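Local coordinates for protein isomaltodextranase (PDB 5AWO) that hydrolyses alpha-1,6-glucosidic linkages in dextran-like polysaccharides, releasing successive isomaltose units from the non-reducing ends of the chains, at residues T382-S385 with S390-T393; W289-N294 with T300-R305; K426-A431 with A478-W483. All blocks are in the same frame, centred on the assembly; numbering follows the deposited sequence.

Interaction 1: T382-S385 with S390-T393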
loop_
_atom_site.group_PDB
_atom_site.type_symbol
_atom_site.label_atom_id
_atom_site.label_comp_id
_atom_site.label_asym_id
_atom_site.label_seq_id
_atom_site.Cartn_x
_atom_site.Cartn_y
_atom_site.Cartn_z
ATOM N N THR A 382 2.827 -15.676 -14.696
ATOM C CA THR A 382 3.833 -14.818 -15.331
ATOM C C THR A 382 3.729 -13.413 -14.757
ATOM O O THR A 382 2.628 -12.865 -14.651
ATOM C CB THR A 382 3.617 -14.756 -16.850
ATOM O OG1 THR A 382 3.517 -16.097 -17.364
ATOM C CG2 THR A 382 4.738 -14.022 -17.575
ATOM N N PRO A 383 4.857 -12.825 -14.364
ATOM C CA PRO A 383 4.786 -11.429 -13.942
ATOM C C PRO A 383 4.063 -10.580 -14.971
ATOM O O PRO A 383 4.276 -10.715 -16.158
ATOM C CB PRO A 383 6.250 -11.019 -13.833
ATOM C CG PRO A 383 6.966 -12.294 -13.485
ATOM C CD PRO A 383 6.248 -13.330 -14.329
ATOM N N PHE A 384 3.217 -9.686 -14.470
ATOM C CA PHE A 384 2.452 -8.768 -15.325
ATOM C C PHE A 384 3.382 -7.878 -16.149
ATOM O O PHE A 384 3.028 -7.480 -17.257
ATOM C CB PHE A 384 1.512 -7.950 -14.439
ATOM C CG PHE A 384 0.454 -7.162 -15.176
ATOM C CD1 PHE A 384 -0.644 -7.788 -15.763
ATOM C CD2 PHE A 384 0.504 -5.757 -15.207
ATOM C CE1 PHE A 384 -1.605 -7.046 -16.406
ATOM C CE2 PHE A 384 -0.475 -5.017 -15.849
ATOM C CZ PHE A 384 -1.532 -5.672 -16.462
ATOM N N SER A 385 4.550 -7.568 -15.583
ATOM C CA SER A 385 5.567 -6.818 -16.311
ATOM C C SER A 385 6.041 -7.507 -17.596
ATOM O O SER A 385 6.519 -6.839 -18.515
ATOM C CB SER A 385 6.775 -6.574 -15.407
ATOM O OG SER A 385 7.228 -7.805 -14.878
ATOM N N SER A 390 -1.495 -11.774 -17.845
ATOM C CA SER A 390 -1.402 -12.635 -16.675
ATOM C C SER A 390 -2.332 -12.236 -15.552
ATOM O O SER A 390 -2.550 -13.011 -14.616
ATOM C CB SER A 390 0.017 -12.649 -16.144
ATOM O OG SER A 390 0.351 -11.395 -15.543
ATOM N N ARG A 391 -2.882 -11.008 -15.613
ATOM C CA ARG A 391 -3.779 -10.487 -14.590
ATOM C C ARG A 391 -4.792 -9.578 -15.280
ATOM O O ARG A 391 -4.499 -8.990 -16.315
ATOM C CB ARG A 391 -3.014 -9.708 -13.496
ATOM C CG ARG A 391 -1.867 -10.485 -12.869
ATOM C CD ARG A 391 -1.015 -9.611 -11.969
ATOM N NE ARG A 391 0.226 -10.295 -11.628
ATOM C CZ ARG A 391 1.217 -9.787 -10.923
ATOM N NH1 ARG A 391 1.161 -8.529 -10.486
ATOM N NH2 ARG A 391 2.283 -10.538 -10.644
ATOM N N ASP A 392 -5.998 -9.513 -14.701
ATOM C CA ASP A 392 -7.102 -8.751 -15.306
ATOM C C ASP A 392 -7.250 -7.408 -14.597
ATOM O O ASP A 392 -7.730 -7.343 -13.480
ATOM C CB ASP A 392 -8.385 -9.559 -15.195
ATOM C CG ASP A 392 -9.489 -9.032 -16.075
ATOM O OD1 ASP A 392 -9.501 -7.804 -16.366
ATOM O OD2 ASP A 392 -10.369 -9.833 -16.481
ATOM N N THR A 393 -6.884 -6.335 -15.304
ATOM C CA THR A 393 -6.978 -4.987 -14.749
ATOM C C THR A 393 -8.414 -4.555 -14.438
ATOM O O THR A 393 -8.592 -3.612 -13.675
ATOM C CB THR A 393 -6.374 -3.902 -15.677
ATOM O OG1 THR A 393 -7.155 -3.794 -16.882
ATOM C CG2 THR A 393 -4.928 -4.176 -15.998
HETATM O O HOH W 1 0.815 -13.086 -12.512
#

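Interaction 2: W289-N294 with T300-R305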
loop_
_atom_site.group_PDB
_atom_site.type_symbol
_atom_site.label_atom_id
_atom_site.label_comp_id
_atom_site.label_asym_id
_atom_site.label_seq_id
_atom_site.Cartn_x
_atom_site.Cartn_y
_atom_site.Cartn_z
ATOM N N TRP A 289 11.302 4.137 -12.824
ATOM C CA TRP A 289 10.181 4.885 -12.291
ATOM C C TRP A 289 9.443 5.626 -13.404
ATOM O O TRP A 289 10.081 6.292 -14.221
ATOM C CB TRP A 289 10.661 5.948 -11.295
ATOM C CG TRP A 289 9.620 6.996 -11.091
ATOM C CD1 TRP A 289 9.584 8.236 -11.650
ATOM C CD2 TRP A 289 8.389 6.831 -10.384
ATOM N NE1 TRP A 289 8.409 8.872 -11.328
ATOM C CE2 TRP A 289 7.656 8.020 -10.558
ATOM C CE3 TRP A 289 7.830 5.795 -9.637
ATOM C CZ2 TRP A 289 6.406 8.216 -9.976
ATOM C CZ3 TRP A 289 6.569 5.991 -9.039
ATOM C CH2 TRP A 289 5.887 7.205 -9.231
ATOM N N PRO A 290 8.102 5.558 -13.433
ATOM C CA PRO A 290 7.228 4.602 -12.800
ATOM C C PRO A 290 7.102 3.380 -13.716
ATOM O O PRO A 290 6.989 3.538 -14.943
ATOM C CB PRO A 290 5.901 5.356 -12.707
ATOM C CG PRO A 290 5.896 6.181 -13.954
ATOM C CD PRO A 290 7.351 6.540 -14.231
ATOM N N ASN A 291 7.095 2.181 -13.150
ATOM C CA ASN A 291 7.141 1.008 -14.031
ATOM C C ASN A 291 5.924 1.037 -14.964
ATOM O O ASN A 291 6.043 0.766 -16.161
ATOM C CB ASN A 291 7.208 -0.286 -13.241
ATOM C CG ASN A 291 8.414 -0.338 -12.359
ATOM O OD1 ASN A 291 9.555 -0.525 -12.857
ATOM N ND2 ASN A 291 8.210 -0.126 -11.087
ATOM N N TRP A 292 4.766 1.287 -14.368
ATOM C CA TRP A 292 3.536 1.503 -15.137
ATOM C C TRP A 292 3.059 2.942 -14.984
ATOM O O TRP A 292 3.196 3.554 -13.908
ATOM C CB TRP A 292 2.441 0.536 -14.682
ATOM C CG TRP A 292 2.680 -0.891 -15.059
ATOM C CD1 TRP A 292 2.391 -1.477 -16.260
ATOM C CD2 TRP A 292 3.243 -1.922 -14.240
ATOM N NE1 TRP A 292 2.731 -2.804 -16.238
ATOM C CE2 TRP A 292 3.273 -3.101 -15.019
ATOM C CE3 TRP A 292 3.745 -1.968 -12.936
ATOM C CZ2 TRP A 292 3.764 -4.305 -14.515
ATOM C CZ3 TRP A 292 4.252 -3.165 -12.449
ATOM C CH2 TRP A 292 4.270 -4.309 -13.230
ATOM N N ALA A 293 2.485 3.514 -16.051
ATOM C CA ALA A 293 2.086 4.914 -16.028
ATOM C C ALA A 293 0.733 5.154 -15.379
ATOM O O ALA A 293 0.581 6.069 -14.593
ATOM C CB ALA A 293 2.088 5.507 -17.430
ATOM N N ASN A 294 -0.263 4.341 -15.735
ATOM C CA ASN A 294 -1.616 4.537 -15.214
ATOM C C ASN A 294 -1.874 3.563 -14.076
ATOM O O ASN A 294 -1.268 2.470 -14.019
ATOM C CB ASN A 294 -2.681 4.432 -16.328
ATOM C CG ASN A 294 -2.773 3.053 -16.938
ATOM O OD1 ASN A 294 -2.266 2.801 -18.064
ATOM N ND2 ASN A 294 -3.362 2.148 -16.238
ATOM N N THR A 300 -2.516 -3.305 -10.793
ATOM C CA THR A 300 -2.537 -4.701 -11.254
ATOM C C THR A 300 -1.132 -5.315 -11.210
ATOM O O THR A 300 -0.924 -6.432 -10.718
ATOM C CB THR A 300 -3.140 -4.787 -12.646
ATOM O OG1 THR A 300 -4.495 -4.315 -12.606
ATOM C CG2 THR A 300 -3.132 -6.204 -13.192
ATOM N N GLY A 301 -0.167 -4.576 -11.712
ATOM C CA GLY A 301 1.221 -5.040 -11.844
ATOM C C GLY A 301 1.994 -5.212 -10.561
ATOM O O GLY A 301 2.877 -6.073 -10.504
ATOM N N TRP A 302 1.653 -4.426 -9.530
ATOM C CA TRP A 302 2.333 -4.504 -8.236
ATOM C C TRP A 302 1.494 -5.258 -7.213
ATOM O O TRP A 302 1.911 -5.373 -6.060
ATOM C CB TRP A 302 2.689 -3.084 -7.744
ATOM C CG TRP A 302 3.924 -2.560 -8.393
ATOM C CD1 TRP A 302 4.051 -1.501 -9.237
ATOM C CD2 TRP A 302 5.244 -3.101 -8.226
ATOM N NE1 TRP A 302 5.359 -1.343 -9.595
ATOM C CE2 TRP A 302 6.117 -2.316 -8.989
ATOM C CE3 TRP A 302 5.771 -4.176 -7.480
ATOM C CZ2 TRP A 302 7.483 -2.585 -9.071
ATOM C CZ3 TRP A 302 7.106 -4.419 -7.535
ATOM C CH2 TRP A 302 7.967 -3.639 -8.321
ATOM N N SER A 303 0.352 -5.823 -7.624
ATOM C CA SER A 303 -0.548 -6.466 -6.689
ATOM C C SER A 303 0.043 -7.653 -5.936
ATOM O O SER A 303 -0.393 -7.935 -4.832
ATOM C CB SER A 303 -1.857 -6.881 -7.368
ATOM O OG SER A 303 -1.669 -7.832 -8.394
ATOM N N HIS A 304 1.003 -8.335 -6.550
ATOM C CA HIS A 304 1.692 -9.456 -5.873
ATOM C C HIS A 304 2.438 -8.993 -4.613
ATOM O O HIS A 304 2.782 -9.827 -3.745
ATOM C CB HIS A 304 2.627 -10.197 -6.826
ATOM C CG HIS A 304 3.712 -9.347 -7.394
ATOM N ND1 HIS A 304 3.468 -8.362 -8.330
ATOM C CD2 HIS A 304 5.042 -9.305 -7.144
ATOM C CE1 HIS A 304 4.598 -7.751 -8.626
ATOM N NE2 HIS A 304 5.565 -8.291 -7.900
ATOM N N ARG A 305 2.700 -7.686 -4.494
ATOM C CA ARG A 305 3.344 -7.095 -3.321
ATOM C C ARG A 305 2.392 -6.460 -2.311
ATOM O O ARG A 305 2.858 -5.818 -1.347
ATOM C CB ARG A 305 4.368 -6.049 -3.775
ATOM C CG ARG A 305 5.561 -6.621 -4.535
ATOM C CD ARG A 305 6.271 -7.683 -3.703
ATOM N NE ARG A 305 7.679 -7.806 -3.993
ATOM C CZ ARG A 305 8.494 -8.648 -3.364
ATOM N NH1 ARG A 305 7.996 -9.494 -2.467
ATOM N NH2 ARG A 305 9.789 -8.637 -3.685
HETATM O O HOH W 2 4.403 1.248 -11.472
#

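Interaction 3: K426-A431 with A478-W483. With PO4 (phosphate ion), chain B.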
loop_
_atom_site.group_PDB
_atom_site.type_symbol
_atom_site.label_atom_id
_atom_site.label_comp_id
_atom_site.label_asym_id
_atom_site.label_seq_id
_atom_site.Cartn_x
_atom_site.Cartn_y
_atom_site.Cartn_z
ATOM N N LYS A 426 -15.853 -20.229 -9.390
ATOM C CA LYS A 426 -14.812 -20.397 -10.385
ATOM C C LYS A 426 -13.677 -19.387 -10.263
ATOM O O LYS A 426 -12.536 -19.701 -10.567
ATOM C CB LYS A 426 -15.385 -20.338 -11.783
ATOM C CG LYS A 426 -16.361 -21.477 -12.036
ATOM C CD LYS A 426 -16.772 -21.561 -13.491
ATOM C CE LYS A 426 -17.832 -20.527 -13.831
ATOM N NZ LYS A 426 -18.507 -20.841 -15.125
ATOM N N ASP A 427 -14.011 -18.165 -9.876
ATOM C CA ASP A 427 -13.004 -17.126 -9.736
ATOM C C ASP A 427 -12.515 -16.989 -8.304
ATOM O O ASP A 427 -11.296 -17.027 -8.064
ATOM C CB ASP A 427 -13.547 -15.782 -10.264
ATOM C CG ASP A 427 -13.877 -15.815 -11.732
ATOM O OD1 ASP A 427 -13.086 -16.353 -12.526
ATOM O OD2 ASP A 427 -14.945 -15.275 -12.128
ATOM N N LEU A 428 -13.417 -16.854 -7.328
ATOM C CA LEU A 428 -13.005 -16.648 -5.926
ATOM C C LEU A 428 -12.638 -17.937 -5.177
ATOM O O LEU A 428 -11.851 -17.890 -4.248
ATOM C CB LEU A 428 -14.057 -15.871 -5.138
ATOM C CG LEU A 428 -14.466 -14.500 -5.722
ATOM C CD1 LEU A 428 -15.398 -13.791 -4.771
ATOM C CD2 LEU A 428 -13.267 -13.630 -6.089
ATOM N N GLY A 429 -13.223 -19.063 -5.584
ATOM C CA GLY A 429 -12.886 -20.366 -4.967
ATOM C C GLY A 429 -13.718 -20.667 -3.736
ATOM O O GLY A 429 -13.242 -21.306 -2.800
ATOM N N LEU A 430 -14.949 -20.176 -3.713
ATOM C CA LEU A 430 -15.872 -20.407 -2.597
ATOM C C LEU A 430 -16.866 -21.503 -2.950
ATOM O O LEU A 430 -17.150 -21.741 -4.117
ATOM C CB LEU A 430 -16.642 -19.137 -2.268
ATOM C CG LEU A 430 -15.806 -17.880 -2.092
ATOM C CD1 LEU A 430 -16.753 -16.735 -1.796
ATOM C CD2 LEU A 430 -14.765 -18.062 -1.002
ATOM N N ALA A 431 -17.397 -22.157 -1.917
ATOM C CA ALA A 431 -18.364 -23.239 -2.089
ATOM C C ALA A 431 -19.798 -22.784 -1.751
ATOM O O ALA A 431 -20.747 -23.558 -1.920
ATOM C CB ALA A 431 -17.972 -24.413 -1.198
ATOM N N ALA A 478 -6.264 -18.664 -0.747
ATOM C CA ALA A 478 -4.885 -18.182 -0.666
ATOM C C ALA A 478 -4.534 -17.270 -1.836
ATOM O O ALA A 478 -3.698 -16.365 -1.685
ATOM C CB ALA A 478 -3.913 -19.365 -0.612
ATOM N N ALA A 479 -5.172 -17.489 -2.982
ATOM C CA ALA A 479 -4.866 -16.724 -4.204
ATOM C C ALA A 479 -5.300 -15.261 -4.095
ATOM O O ALA A 479 -4.864 -14.457 -4.916
ATOM C CB ALA A 479 -5.480 -17.364 -5.429
ATOM N N PHE A 480 -6.137 -14.946 -3.113
ATOM C CA PHE A 480 -6.541 -13.554 -2.857
ATOM C C PHE A 480 -5.960 -12.963 -1.589
ATOM O O PHE A 480 -6.294 -11.851 -1.233
ATOM C CB PHE A 480 -8.073 -13.444 -2.883
ATOM C CG PHE A 480 -8.626 -13.433 -4.269
ATOM C CD1 PHE A 480 -8.650 -12.242 -4.987
ATOM C CD2 PHE A 480 -9.077 -14.586 -4.890
ATOM C CE1 PHE A 480 -9.107 -12.192 -6.278
ATOM C CE2 PHE A 480 -9.551 -14.536 -6.190
ATOM C CZ PHE A 480 -9.547 -13.347 -6.890
ATOM N N ALA A 481 -5.089 -13.710 -0.884
ATOM C CA ALA A 481 -4.447 -13.258 0.330
ATOM C C ALA A 481 -3.140 -12.524 0.024
ATOM O O ALA A 481 -2.889 -12.194 -1.125
ATOM C CB ALA A 481 -4.203 -14.455 1.260
ATOM N N ALA A 482 -2.367 -12.241 1.076
ATOM C CA ALA A 482 -1.089 -11.566 0.963
ATOM C C ALA A 482 0.032 -12.576 0.822
ATOM O O ALA A 482 0.081 -13.536 1.592
ATOM C CB ALA A 482 -0.855 -10.670 2.165
ATOM N N TRP A 483 0.941 -12.333 -0.107
ATOM C CA TRP A 483 2.075 -13.197 -0.404
ATOM C C TRP A 483 3.384 -12.497 -0.087
ATOM O O TRP A 483 3.557 -11.330 -0.425
ATOM C CB TRP A 483 2.126 -13.595 -1.872
ATOM C CG TRP A 483 0.821 -14.049 -2.448
ATOM C CD1 TRP A 483 -0.158 -14.733 -1.802
ATOM C CD2 TRP A 483 0.343 -13.815 -3.773
ATOM N NE1 TRP A 483 -1.216 -14.952 -2.642
ATOM C CE2 TRP A 483 -0.924 -14.420 -3.869
ATOM C CE3 TRP A 483 0.880 -13.189 -4.906
ATOM C CZ2 TRP A 483 -1.696 -14.360 -5.026
ATOM C CZ3 TRP A 483 0.123 -13.139 -6.047
ATOM C CH2 TRP A 483 -1.154 -13.745 -6.110
HETATM P P PO4 B . -19.761 -17.309 -14.897
HETATM O O1 PO4 B . -20.180 -18.734 -15.248
HETATM O O2 PO4 B . -18.221 -17.291 -14.831
HETATM O O3 PO4 B . -20.340 -16.875 -13.570
HETATM O O4 PO4 B . -20.222 -16.364 -15.975
#

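Interaction 1: T382-S385 with S390-T393
F384 has CG anti to the backbone N (chi1 -168°), which lays its ring alongside S390, R391 and T393, while R391 runs extended from CG to NE and lays its guanidinium past the same phenylalanine. The two residues sit at the start of the C-terminal beta-sandwich of this family 27 glycoside hydrolase: 382-385 belongs to the loop after strand 375-378, and 390-393 carries the chain into strand 391-392, an outermost strand of its antiparallel sheet, which pairs with 375-378. F384 CB lies over one face of the guanidinium, 3.7 Å above its plane and toward the rim, and the planes of ring and guanidinium are 22° apart. Further along the ring, F384 CD1 rests on R391 CB, and F384 CE1 approaches R391 O at 3.5 Å. F384 CZ reaches the methyl CG2 of T393 at 3.7 Å. S390 OG comes in at the ring's edge, close to its plane. That hydroxyl lies 2.9 Å from T382 O and is also within reach of D387 O; its one proton can point at either. R391 NH1 bonds T300 O, on helix 295-302, and H304 ND1, in the 3-10 segment that follows. On the loop side a water near the guanidinium plane bridges the two segments, accepting from R391 NE at 3.0 Å and donating to T382 O at 2.8 Å.

Interaction 2: W289-N294 with T300-R305
W292 sets the six-membered ring of its indole against G301 with one face and against W302 with its edge. With CG beside the backbone N (chi1 -70°), the indole reaches across to the helix. G301 CA makes a CH-pi contact with that ring, 3.7 Å from its centroid and 23° off the normal, and W292 CH2 is the nearest ring atom, 3.4 Å from that CA. The ring edge points at the face of W302 in a T-shaped stack: its centroid is 5.1 Å from that of the W302 five-membered ring, and the planes stand at 89°. W292 CZ3 comes within 3.6 Å of W302 CD1, with CE3 beside it. The side-chain amide of N291 meets the edge of the W302 indole near CZ2. These groups join the loop 289-294 to G301 and W302 of helix 295-302, which lies in sequence between strands 263-265 and 312-314 of the TIM barrel, the catalytic fold of family 27. N294 stands at the N-cap position, and the chain folds back along its own helix. A water in the plane of the W302 ring spans the two segments, accepting from W292 N at 2.9 Å and, weakly, from W302 NE1. Farther out, W285 packs edge-to-face with W292, while R282 holds the loop by bonding the carbonyl oxygens of P290 and N291. In the 3-10 segment that follows, S303 OG donates to T300 O at 2.8 Å.

Interaction 3: K426-A431 with A478-W483
The seam between the C-terminal beta-sandwich and the carbohydrate-binding module is bridged here, by the loop 426-431 between strands 418-423 and 434-438 on one side and the 3-10 turn 478-480, just ahead of strand 482-484, on the other. F480 is the residue that reaches across. With CG anti to its carbonyl carbon (chi1 -78°), its ring extends to the loop, where L428 CD2 lies 3.8 Å from F480 CZ and the two side chains cross at about a right angle. At the ring edge, near the plane, D427 O approaches F480 CE2 at 3.6 Å. Around the same ring, W405 adds an edge-to-face pair, and A397 and L377 pack against it. The turn itself is braced by A478 O, which accepts from W483 NE1 at 3.0 Å, almost straight at 173°, and from A481 N on the opposite face of the carbonyl plane. On the outer side of the loop, K426 NZ donates to a phosphate oxygen, O1, at 2.7 Å; R450 also binds this ion, which probably came from the crystallisation liquor. No hydrogen bond joins the two segments, so their direct contact rests on apolar packing and on the D427 carbonyl oxygen at the ring edge, where the weakly positive C-H rim would probably suit it.

From the N terminus, interaction 2 comes first and joins the loop leading into helix 295-302 to residues further along that helix, with one helical stretch between; interaction 1 closes the short loop between strands 375-378 and 391-392, and interaction 3 spans 46 residues to link the beta-sandwich to the carbohydrate-binding module. The three follow in series, none enclosing or crossing another. Interactions 1 and 2 nevertheless touch, with T393 CA 3.3 Å from T300 OG1. Interaction 2 also meets interaction 3, where H304 CB packs on W483 CZ3 at 3.9 Å. Interactions 1 and 3 stay about 6 Å apart at their nearest atoms. Segment 300-305, from the TIM barrel, thus touches both the beta-sandwich and the carbohydrate-binding module.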